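Local coordinates for B-type Cna protein (Enterococcus faecium, PDB 6FWY) that is of unproven function but, as the thioester domain of a wall-anchored surface protein, probably attaches bacteria covalently to a target through an internal thioester, at residues 155-163 and 266-274; 35-43 and 103-111. All coordinates share one frame; numbering follows the deposited sequence.

Contact 1: 155-163 and 266-274; sequences PNTEFSITA and ETKDSKSLS
From Asn156 to Ala163 the chain runs beside Glu266 to Leu273 in nearly the same sense, the end-to-end directions differing by 25°. Every hydrogen bond across the contact involves a side chain or a water, and the Phe159 ring also lies against the backbone of Lys268 to Ser270. At the start of the contact, Thr157 OG1 gives a short hydrogen bond of 2.5 Å to Glu266 OE1, approaching from above the carboxylate plane. Two waters also donate to this carboxylate, one to each oxygen, and tie it to Pro155 O and Thr157 N, so the buried acid is gripped from several directions; Lys183 adds a bond to the same threonine hydroxyl. The lysine chain of Lys268 leaves with CG anti to its own N (chi1 -170°) and stays extended, which carries NZ to 2.8 Å from Thr157 O, at a C=O...N angle of 161°. Such side-chain contact is how two sheets face each other in a beta-sandwich: strand 159-169 is the edge of a five-stranded antiparallel sheet, and strand 258-277 belongs to the larger one. Further along, the Phe159 ring sets CD2 3.2 Å from Lys268 O and CE2 3.8 Å from Ser270 CB. Ser270 OG is held by Lys271 O and Gly237 N. Ile161 CG2 then presses tightly on Leu273 CD1 at 3.4 Å, the two side chains crossing at about a right angle, with Tyr177 against both.

Contact 2: 35-43 and 103-111; sequences EWMISSQFK and WYATQLVSW
Trp103 offers one face to Gln41 and an edge to Ser39 O where helix 103-111 crosses strand 39-43 almost perpendicularly, at 97°, a helix laid across the face of an antiparallel sheet. Gln41 CG sits over the five-membered ring of Trp103, 3.7 Å from its centroid, in a CH-pi contact, while the amide, turned 79° to the indole plane, is bonded through NE2 to Thr17. A water accepts from both Trp103 NE1 and Phe42 N, stitching the indole edge to the strand. Next comes Tyr104, whose OH donates to Met37 O at 2.6 Å, in the carbonyl plane and on a lone pair, anchoring the loop just before the strand. Gln107 touches Ser39 OG lightly with CG at 3.9 Å. Gln107 OE1 accepts from Cys52 N, and the place of Gln107 in a Thr-Gln-x-x-x-Trp sequence is consistent with the glutamine of the Cys-Gln thioester in related domains; as deposited it keeps its NE2, which lies over the Trp111 face. Trp111 ends the walk: its CH2 edge lies 3.6 Å from Ile38 O, and Met37, its chain turned about CB-CG (chi2 -65°), holds SD above the six-membered ring in a Met-aromatic contact, 5.0 Å from its centroid.

The centres of the two contacts lie 38 Å apart, on opposite sides of the chain's centre, and their nearest atoms are about 15 Å from each other. Contact 2 closes first along the chain, and contact 1 opens only afterwards, so the two are in series. They nevertheless share the large antiparallel sheet: strand 49-52, which carries Cys52, pairs with strand 32-44 of contact 2 on one flank and with strand 258-277 of contact 1 on another. Helix 99-113 packs against this sheet at the presumed thioester end, whereas the five-stranded sheet packs against it at the far end. The late strand 258-277 thus ties the sandwich to the putative reactive region.

Contact 1: 155-163 and 266-274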
loop_
_atom_site.group_PDB
_atom_site.type_symbol
_atom_site.label_atom_id
_atom_site.label_comp_id
_atom_site.label_asym_id
_atom_site.label_seq_id
_atom_site.Cartn_x
_atom_site.Cartn_y
_atom_site.Cartn_z
ATOM N N PRO A 155 0.707 4.687 1.401
ATOM C CA PRO A 155 -0.272 3.601 1.599
ATOM C C PRO A 155 -1.060 3.670 2.933
ATOM O O PRO A 155 -1.668 2.672 3.338
ATOM C CB PRO A 155 0.608 2.346 1.541
ATOM C CG PRO A 155 1.918 2.806 2.087
ATOM C CD PRO A 155 2.094 4.220 1.625
ATOM N N ASN A 156 -1.050 4.818 3.598
ATOM C CA ASN A 156 -1.716 5.018 4.870
ATOM C C ASN A 156 -3.207 4.599 4.849
ATOM O O ASN A 156 -3.930 4.891 3.908
ATOM C CB ASN A 156 -1.582 6.489 5.314
ATOM C CG ASN A 156 -2.308 6.787 6.622
ATOM O OD1 ASN A 156 -1.873 6.356 7.674
ATOM N ND2 ASN A 156 -3.423 7.523 6.554
ATOM N N THR A 157 -3.601 3.874 5.891
ATOM C CA THR A 157 -4.989 3.520 6.147
ATOM C C THR A 157 -5.573 4.606 7.044
ATOM O O THR A 157 -5.066 4.847 8.130
ATOM C CB THR A 157 -5.091 2.128 6.821
ATOM O OG1 THR A 157 -4.676 1.130 5.885
ATOM C CG2 THR A 157 -6.531 1.810 7.262
ATOM N N GLU A 158 -6.606 5.280 6.552
ATOM C CA GLU A 158 -7.406 6.196 7.355
ATOM C C GLU A 158 -8.522 5.373 7.990
ATOM O O GLU A 158 -9.159 4.554 7.310
ATOM C CB GLU A 158 -8.033 7.296 6.490
ATOM C CG GLU A 158 -7.062 8.170 5.703
ATOM C CD GLU A 158 -7.764 9.055 4.663
ATOM O OE1 GLU A 158 -9.001 8.890 4.451
ATOM O OE2 GLU A 158 -7.099 9.948 4.048
ATOM N N PHE A 159 -8.763 5.584 9.281
ATOM C CA PHE A 159 -9.903 4.979 9.969
ATOM C C PHE A 159 -10.398 5.875 11.094
ATOM O O PHE A 159 -9.614 6.349 11.918
ATOM C CB PHE A 159 -9.541 3.590 10.495
ATOM C CG PHE A 159 -10.614 2.958 11.330
ATOM C CD1 PHE A 159 -11.933 2.880 10.871
ATOM C CD2 PHE A 159 -10.310 2.427 12.566
ATOM C CE1 PHE A 159 -12.929 2.291 11.639
ATOM C CE2 PHE A 159 -11.294 1.849 13.346
ATOM C CZ PHE A 159 -12.613 1.767 12.879
ATOM N N SER A 160 -11.712 6.092 11.126
ATOM C CA SER A 160 -12.325 6.886 12.175
ATOM C C SER A 160 -13.732 6.396 12.527
ATOM O O SER A 160 -14.465 5.882 11.675
ATOM C CB SER A 160 -12.387 8.349 11.749
ATOM O OG SER A 160 -13.222 8.500 10.621
ATOM N N ILE A 161 -14.065 6.556 13.808
ATOM C CA ILE A 161 -15.418 6.420 14.311
ATOM C C ILE A 161 -15.764 7.759 14.934
ATOM O O ILE A 161 -15.060 8.222 15.807
ATOM C CB ILE A 161 -15.514 5.281 15.349
ATOM C CG1 ILE A 161 -15.178 3.944 14.682
ATOM C CG2 ILE A 161 -16.897 5.261 16.003
ATOM C CD1 ILE A 161 -15.108 2.763 15.594
ATOM N N THR A 162 -16.857 8.364 14.485
ATOM C CA THR A 162 -17.262 9.703 14.912
ATOM C C THR A 162 -18.739 9.716 15.326
ATOM O O THR A 162 -19.595 9.245 14.583
ATOM C CB THR A 162 -17.028 10.716 13.768
ATOM O OG1 THR A 162 -15.723 10.499 13.215
ATOM C CG2 THR A 162 -17.128 12.166 14.261
ATOM N N ALA A 163 -19.021 10.241 16.511
ATOM C CA ALA A 163 -20.387 10.383 17.022
ATOM C C ALA A 163 -21.103 11.378 16.132
ATOM O O ALA A 163 -20.549 12.433 15.820
ATOM C CB ALA A 163 -20.377 10.879 18.458
ATOM N N GLU A 266 -4.279 -5.183 7.308
ATOM C CA GLU A 266 -3.802 -4.245 8.317
ATOM C C GLU A 266 -4.876 -4.042 9.390
ATOM O O GLU A 266 -6.050 -3.909 9.072
ATOM C CB GLU A 266 -3.438 -2.894 7.675
ATOM C CG GLU A 266 -2.991 -1.809 8.653
ATOM C CD GLU A 266 -2.692 -0.483 7.966
ATOM O OE1 GLU A 266 -2.858 -0.383 6.730
ATOM O OE2 GLU A 266 -2.238 0.477 8.654
ATOM N N THR A 267 -4.455 -4.010 10.651
ATOM C CA THR A 267 -5.320 -3.600 11.766
ATOM C C THR A 267 -4.946 -2.179 12.225
ATOM O O THR A 267 -3.774 -1.829 12.263
ATOM C CB THR A 267 -5.214 -4.547 12.969
ATOM O OG1 THR A 267 -3.844 -4.667 13.364
ATOM C CG2 THR A 267 -5.788 -5.924 12.658
ATOM N N LYS A 268 -5.948 -1.380 12.557
ATOM C CA LYS A 268 -5.743 -0.011 12.984
ATOM C C LYS A 268 -6.869 0.494 13.871
ATOM O O LYS A 268 -8.036 0.351 13.524
ATOM C CB LYS A 268 -5.612 0.915 11.774
ATOM C CG LYS A 268 -5.157 2.338 12.133
ATOM C CD LYS A 268 -4.615 3.057 10.907
ATOM C CE LYS A 268 -4.246 4.482 11.239
ATOM N NZ LYS A 268 -3.193 4.890 10.258
ATOM N N ASP A 269 -6.500 1.101 14.997
ATOM C CA ASP A 269 -7.448 1.619 15.982
ATOM C C ASP A 269 -8.024 2.983 15.621
ATOM O O ASP A 269 -7.327 3.834 15.065
ATOM C CB ASP A 269 -6.789 1.761 17.360
ATOM C CG ASP A 269 -6.600 0.434 18.064
ATOM O OD1 ASP A 269 -6.989 -0.603 17.511
ATOM O OD2 ASP A 269 -6.077 0.425 19.201
ATOM N N SER A 270 -9.289 3.183 15.989
ATOM C CA SER A 270 -9.905 4.495 16.041
ATOM C C SER A 270 -9.408 5.216 17.289
ATOM O O SER A 270 -8.715 4.632 18.110
ATOM C CB SER A 270 -11.436 4.343 16.155
ATOM O OG SER A 270 -11.807 3.871 17.442
ATOM N N LYS A 271 -9.847 6.450 17.464
ATOM C CA LYS A 271 -9.766 7.088 18.771
ATOM C C LYS A 271 -10.725 6.466 19.807
ATOM O O LYS A 271 -11.622 5.690 19.471
ATOM C CB LYS A 271 -10.089 8.578 18.644
ATOM C CG LYS A 271 -9.146 9.336 17.724
ATOM C CD LYS A 271 -9.816 10.569 17.135
ATOM C CE LYS A 271 -8.874 11.262 16.156
ATOM N NZ LYS A 271 -9.104 12.729 16.217
ATOM N N SER A 272 -10.516 6.828 21.063
ATOM C CA SER A 272 -11.396 6.471 22.152
ATOM C C SER A 272 -12.645 7.358 22.139
ATOM O O SER A 272 -12.542 8.572 22.002
ATOM C CB SER A 272 -10.666 6.627 23.484
ATOM O OG SER A 272 -11.496 6.196 24.565
ATOM N N LEU A 273 -13.807 6.740 22.273
ATOM C CA LEU A 273 -15.101 7.440 22.299
ATOM C C LEU A 273 -15.815 7.177 23.600
ATOM O O LEU A 273 -15.646 6.112 24.172
ATOM C CB LEU A 273 -15.963 6.935 21.145
ATOM C CG LEU A 273 -15.353 7.233 19.773
ATOM C CD1 LEU A 273 -15.254 5.986 18.923
ATOM C CD2 LEU A 273 -16.171 8.313 19.090
ATOM N N SER A 274 -16.593 8.147 24.067
ATOM C CA SER A 274 -17.470 7.994 25.241
ATOM C C SER A 274 -18.924 8.299 24.913
ATOM O O SER A 274 -19.207 9.260 24.212
ATOM C CB SER A 274 -17.045 8.925 26.392
ATOM O OG SER A 274 -15.755 8.596 26.847
HETATM O O HOH W 1 -1.133 0.399 4.755
HETATM O O HOH W 2 -1.715 3.068 7.781
HETATM O O HOH W 3 -11.852 7.820 15.421
#

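Contact 2: 35-43 and 103-111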
loop_
_atom_site.group_PDB
_atom_site.type_symbol
_atom_site.label_atom_id
_atom_site.label_comp_id
_atom_site.label_asym_id
_atom_site.label_seq_id
_atom_site.Cartn_x
_atom_site.Cartn_y
_atom_site.Cartn_z
ATOM N N GLU A 35 28.481 1.687 -18.749
ATOM C CA GLU A 35 28.059 0.317 -18.477
ATOM C C GLU A 35 26.561 0.156 -18.848
ATOM O O GLU A 35 25.741 1.017 -18.525
ATOM C CB GLU A 35 28.268 -0.008 -17.006
ATOM C CG GLU A 35 27.928 -1.431 -16.634
ATOM C CD GLU A 35 28.188 -1.765 -15.175
ATOM O OE1 GLU A 35 29.288 -1.441 -14.650
ATOM O OE2 GLU A 35 27.310 -2.419 -14.554
ATOM N N TRP A 36 26.239 -0.931 -19.551
ATOM C CA TRP A 36 24.853 -1.211 -19.956
ATOM C C TRP A 36 24.039 -1.650 -18.740
ATOM O O TRP A 36 24.568 -2.276 -17.811
ATOM C CB TRP A 36 24.761 -2.287 -21.041
ATOM C CG TRP A 36 25.247 -1.879 -22.401
ATOM C CD1 TRP A 36 26.150 -0.870 -22.707
ATOM C CD2 TRP A 36 24.939 -2.517 -23.639
ATOM N NE1 TRP A 36 26.385 -0.842 -24.055
ATOM C CE2 TRP A 36 25.656 -1.834 -24.656
ATOM C CE3 TRP A 36 24.113 -3.590 -23.999
ATOM C CZ2 TRP A 36 25.562 -2.195 -26.011
ATOM C CZ3 TRP A 36 24.022 -3.943 -25.350
ATOM C CH2 TRP A 36 24.751 -3.239 -26.341
ATOM N N MET A 37 22.761 -1.280 -18.769
ATOM C CA MET A 37 21.823 -1.654 -17.726
ATOM C C MET A 37 20.651 -2.418 -18.349
ATOM O O MET A 37 19.580 -1.864 -18.588
ATOM C CB MET A 37 21.363 -0.414 -16.977
ATOM C CG MET A 37 22.457 0.238 -16.140
ATOM S SD MET A 37 23.005 -0.819 -14.799
ATOM C CE MET A 37 24.494 -0.047 -14.272
ATOM N N ILE A 38 20.903 -3.697 -18.606
ATOM C CA ILE A 38 19.945 -4.584 -19.240
ATOM C C ILE A 38 18.941 -5.026 -18.150
ATOM O O ILE A 38 19.222 -4.914 -16.942
ATOM C CB ILE A 38 20.597 -5.819 -19.914
ATOM C CG1 ILE A 38 21.020 -6.878 -18.866
ATOM C CG2 ILE A 38 21.772 -5.412 -20.802
ATOM C CD1 ILE A 38 21.758 -8.075 -19.409
ATOM N N SER A 39 17.784 -5.518 -18.600
ATOM C CA SER A 39 16.769 -6.006 -17.682
ATOM C C SER A 39 15.779 -6.942 -18.359
ATOM O O SER A 39 15.559 -6.879 -19.581
ATOM C CB SER A 39 16.007 -4.853 -17.046
ATOM O OG SER A 39 15.405 -5.274 -15.843
ATOM N N SER A 40 15.197 -7.800 -17.522
ATOM C CA SER A 40 14.111 -8.700 -17.912
ATOM C C SER A 40 12.874 -8.371 -17.086
ATOM O O SER A 40 12.947 -8.271 -15.867
ATOM C CB SER A 40 14.496 -10.138 -17.636
ATOM O OG SER A 40 15.536 -10.567 -18.473
ATOM N N GLN A 41 11.740 -8.225 -17.753
ATOM C CA GLN A 41 10.497 -7.932 -17.050
ATOM C C GLN A 41 9.983 -9.215 -16.355
ATOM O O GLN A 41 9.987 -10.310 -16.940
ATOM C CB GLN A 41 9.467 -7.389 -18.025
ATOM C CG GLN A 41 8.218 -6.803 -17.384
ATOM C CD GLN A 41 7.201 -6.380 -18.424
ATOM O OE1 GLN A 41 7.037 -5.188 -18.715
ATOM N NE2 GLN A 41 6.571 -7.354 -19.036
ATOM N N PHE A 42 9.572 -9.062 -15.099
ATOM C CA PHE A 42 9.013 -10.156 -14.324
ATOM C C PHE A 42 7.822 -9.711 -13.457
ATOM O O PHE A 42 7.646 -8.516 -13.168
ATOM C CB PHE A 42 10.088 -10.830 -13.466
ATOM C CG PHE A 42 10.691 -9.938 -12.415
ATOM C CD1 PHE A 42 11.742 -9.063 -12.736
ATOM C CD2 PHE A 42 10.222 -9.961 -11.098
ATOM C CE1 PHE A 42 12.306 -8.262 -11.769
ATOM C CE2 PHE A 42 10.787 -9.152 -10.121
ATOM C CZ PHE A 42 11.826 -8.302 -10.459
ATOM N N LYS A 43 7.020 -10.721 -13.066
ATOM C CA LYS A 43 5.835 -10.562 -12.254
ATOM C C LYS A 43 5.904 -11.554 -11.108
ATOM O O LYS A 43 6.530 -12.613 -11.238
ATOM C CB LYS A 43 4.578 -10.959 -13.041
ATOM C CG LYS A 43 4.222 -10.089 -14.232
ATOM C CD LYS A 43 3.118 -10.742 -15.070
ATOM C CE LYS A 43 2.033 -9.748 -15.476
ATOM N NZ LYS A 43 0.828 -10.456 -16.023
ATOM N N TRP A 103 7.846 0.569 -18.917
ATOM C CA TRP A 103 8.377 -0.361 -17.928
ATOM C C TRP A 103 9.844 -0.066 -17.572
ATOM O O TRP A 103 10.193 -0.019 -16.391
ATOM C CB TRP A 103 8.238 -1.805 -18.408
ATOM C CG TRP A 103 9.173 -2.752 -17.702
ATOM C CD1 TRP A 103 9.130 -3.145 -16.399
ATOM C CD2 TRP A 103 10.302 -3.392 -18.276
ATOM N NE1 TRP A 103 10.167 -3.998 -16.126
ATOM C CE2 TRP A 103 10.906 -4.168 -17.261
ATOM C CE3 TRP A 103 10.883 -3.370 -19.552
ATOM C CZ2 TRP A 103 12.056 -4.938 -17.482
ATOM C CZ3 TRP A 103 12.024 -4.128 -19.776
ATOM C CH2 TRP A 103 12.596 -4.908 -18.745
ATOM N N TYR A 104 10.697 0.135 -18.577
ATOM C CA TYR A 104 12.123 0.380 -18.317
ATOM C C TYR A 104 12.349 1.678 -17.554
ATOM O O TYR A 104 13.194 1.742 -16.645
ATOM C CB TYR A 104 12.935 0.373 -19.615
ATOM C CG TYR A 104 14.424 0.416 -19.386
ATOM C CD1 TYR A 104 15.143 -0.747 -19.113
ATOM C CD2 TYR A 104 15.115 1.614 -19.450
ATOM C CE1 TYR A 104 16.520 -0.711 -18.901
ATOM C CE2 TYR A 104 16.490 1.658 -19.247
ATOM C CZ TYR A 104 17.178 0.494 -18.974
ATOM O OH TYR A 104 18.527 0.535 -18.782
ATOM N N ALA A 105 11.616 2.722 -17.938
ATOM C CA ALA A 105 11.619 4.002 -17.209
ATOM C C ALA A 105 11.322 3.795 -15.743
ATOM O O ALA A 105 11.974 4.385 -14.897
ATOM C CB ALA A 105 10.594 4.967 -17.797
ATOM N N THR A 106 10.358 2.934 -15.449
ATOM C CA THR A 106 10.004 2.643 -14.073
ATOM C C THR A 106 11.134 1.856 -13.384
ATOM O O THR A 106 11.477 2.150 -12.247
ATOM C CB THR A 106 8.631 1.919 -13.968
ATOM O OG1 THR A 106 7.671 2.568 -14.807
ATOM C CG2 THR A 106 8.119 1.949 -12.571
ATOM N N GLN A 107 11.713 0.881 -14.073
ATOM C CA GLN A 107 12.849 0.116 -13.533
ATOM C C GLN A 107 14.061 1.030 -13.257
ATOM O O GLN A 107 14.810 0.811 -12.306
ATOM C CB GLN A 107 13.227 -1.032 -14.489
ATOM C CG GLN A 107 14.470 -1.847 -14.121
ATOM C CD GLN A 107 14.362 -2.484 -12.747
ATOM O OE1 GLN A 107 13.646 -3.453 -12.566
ATOM N NE2 GLN A 107 15.077 -1.933 -11.777
ATOM N N LEU A 108 14.237 2.047 -14.095
ATOM C CA LEU A 108 15.315 3.011 -13.900
ATOM C C LEU A 108 15.113 3.772 -12.577
ATOM O O LEU A 108 16.027 3.882 -11.781
ATOM C CB LEU A 108 15.383 3.946 -15.112
ATOM C CG LEU A 108 16.570 4.886 -15.277
ATOM C CD1 LEU A 108 17.928 4.175 -15.185
ATOM C CD2 LEU A 108 16.381 5.551 -16.634
ATOM N N VAL A 109 13.884 4.226 -12.325
ATOM C CA VAL A 109 13.495 4.800 -11.024
ATOM C C VAL A 109 13.794 3.826 -9.871
ATOM O O VAL A 109 14.419 4.210 -8.881
ATOM C CB VAL A 109 12.001 5.211 -10.986
ATOM C CG1 VAL A 109 11.564 5.628 -9.579
ATOM C CG2 VAL A 109 11.768 6.339 -11.965
ATOM N N SER A 110 13.370 2.584 -10.008
ATOM C CA SER A 110 13.667 1.575 -8.990
ATOM C C SER A 110 15.173 1.468 -8.656
ATOM O O SER A 110 15.554 1.438 -7.490
ATOM C CB SER A 110 13.132 0.204 -9.416
ATOM O OG SER A 110 13.308 -0.748 -8.388
ATOM N N TRP A 111 16.008 1.410 -9.688
ATOM C CA TRP A 111 17.456 1.293 -9.502
ATOM C C TRP A 111 18.035 2.495 -8.744
ATOM O O TRP A 111 18.850 2.328 -7.853
ATOM C CB TRP A 111 18.178 1.117 -10.841
ATOM C CG TRP A 111 18.139 -0.280 -11.443
ATOM C CD1 TRP A 111 18.166 -1.479 -10.769
ATOM C CD2 TRP A 111 18.124 -0.610 -12.831
ATOM N NE1 TRP A 111 18.178 -2.512 -11.651
ATOM C CE2 TRP A 111 18.141 -2.019 -12.922
ATOM C CE3 TRP A 111 18.084 0.141 -14.004
ATOM C CZ2 TRP A 111 18.111 -2.692 -14.149
ATOM C CZ3 TRP A 111 18.083 -0.522 -15.222
ATOM C CH2 TRP A 111 18.086 -1.914 -15.290
HETATM O O HOH W 4 10.080 -6.195 -14.154
#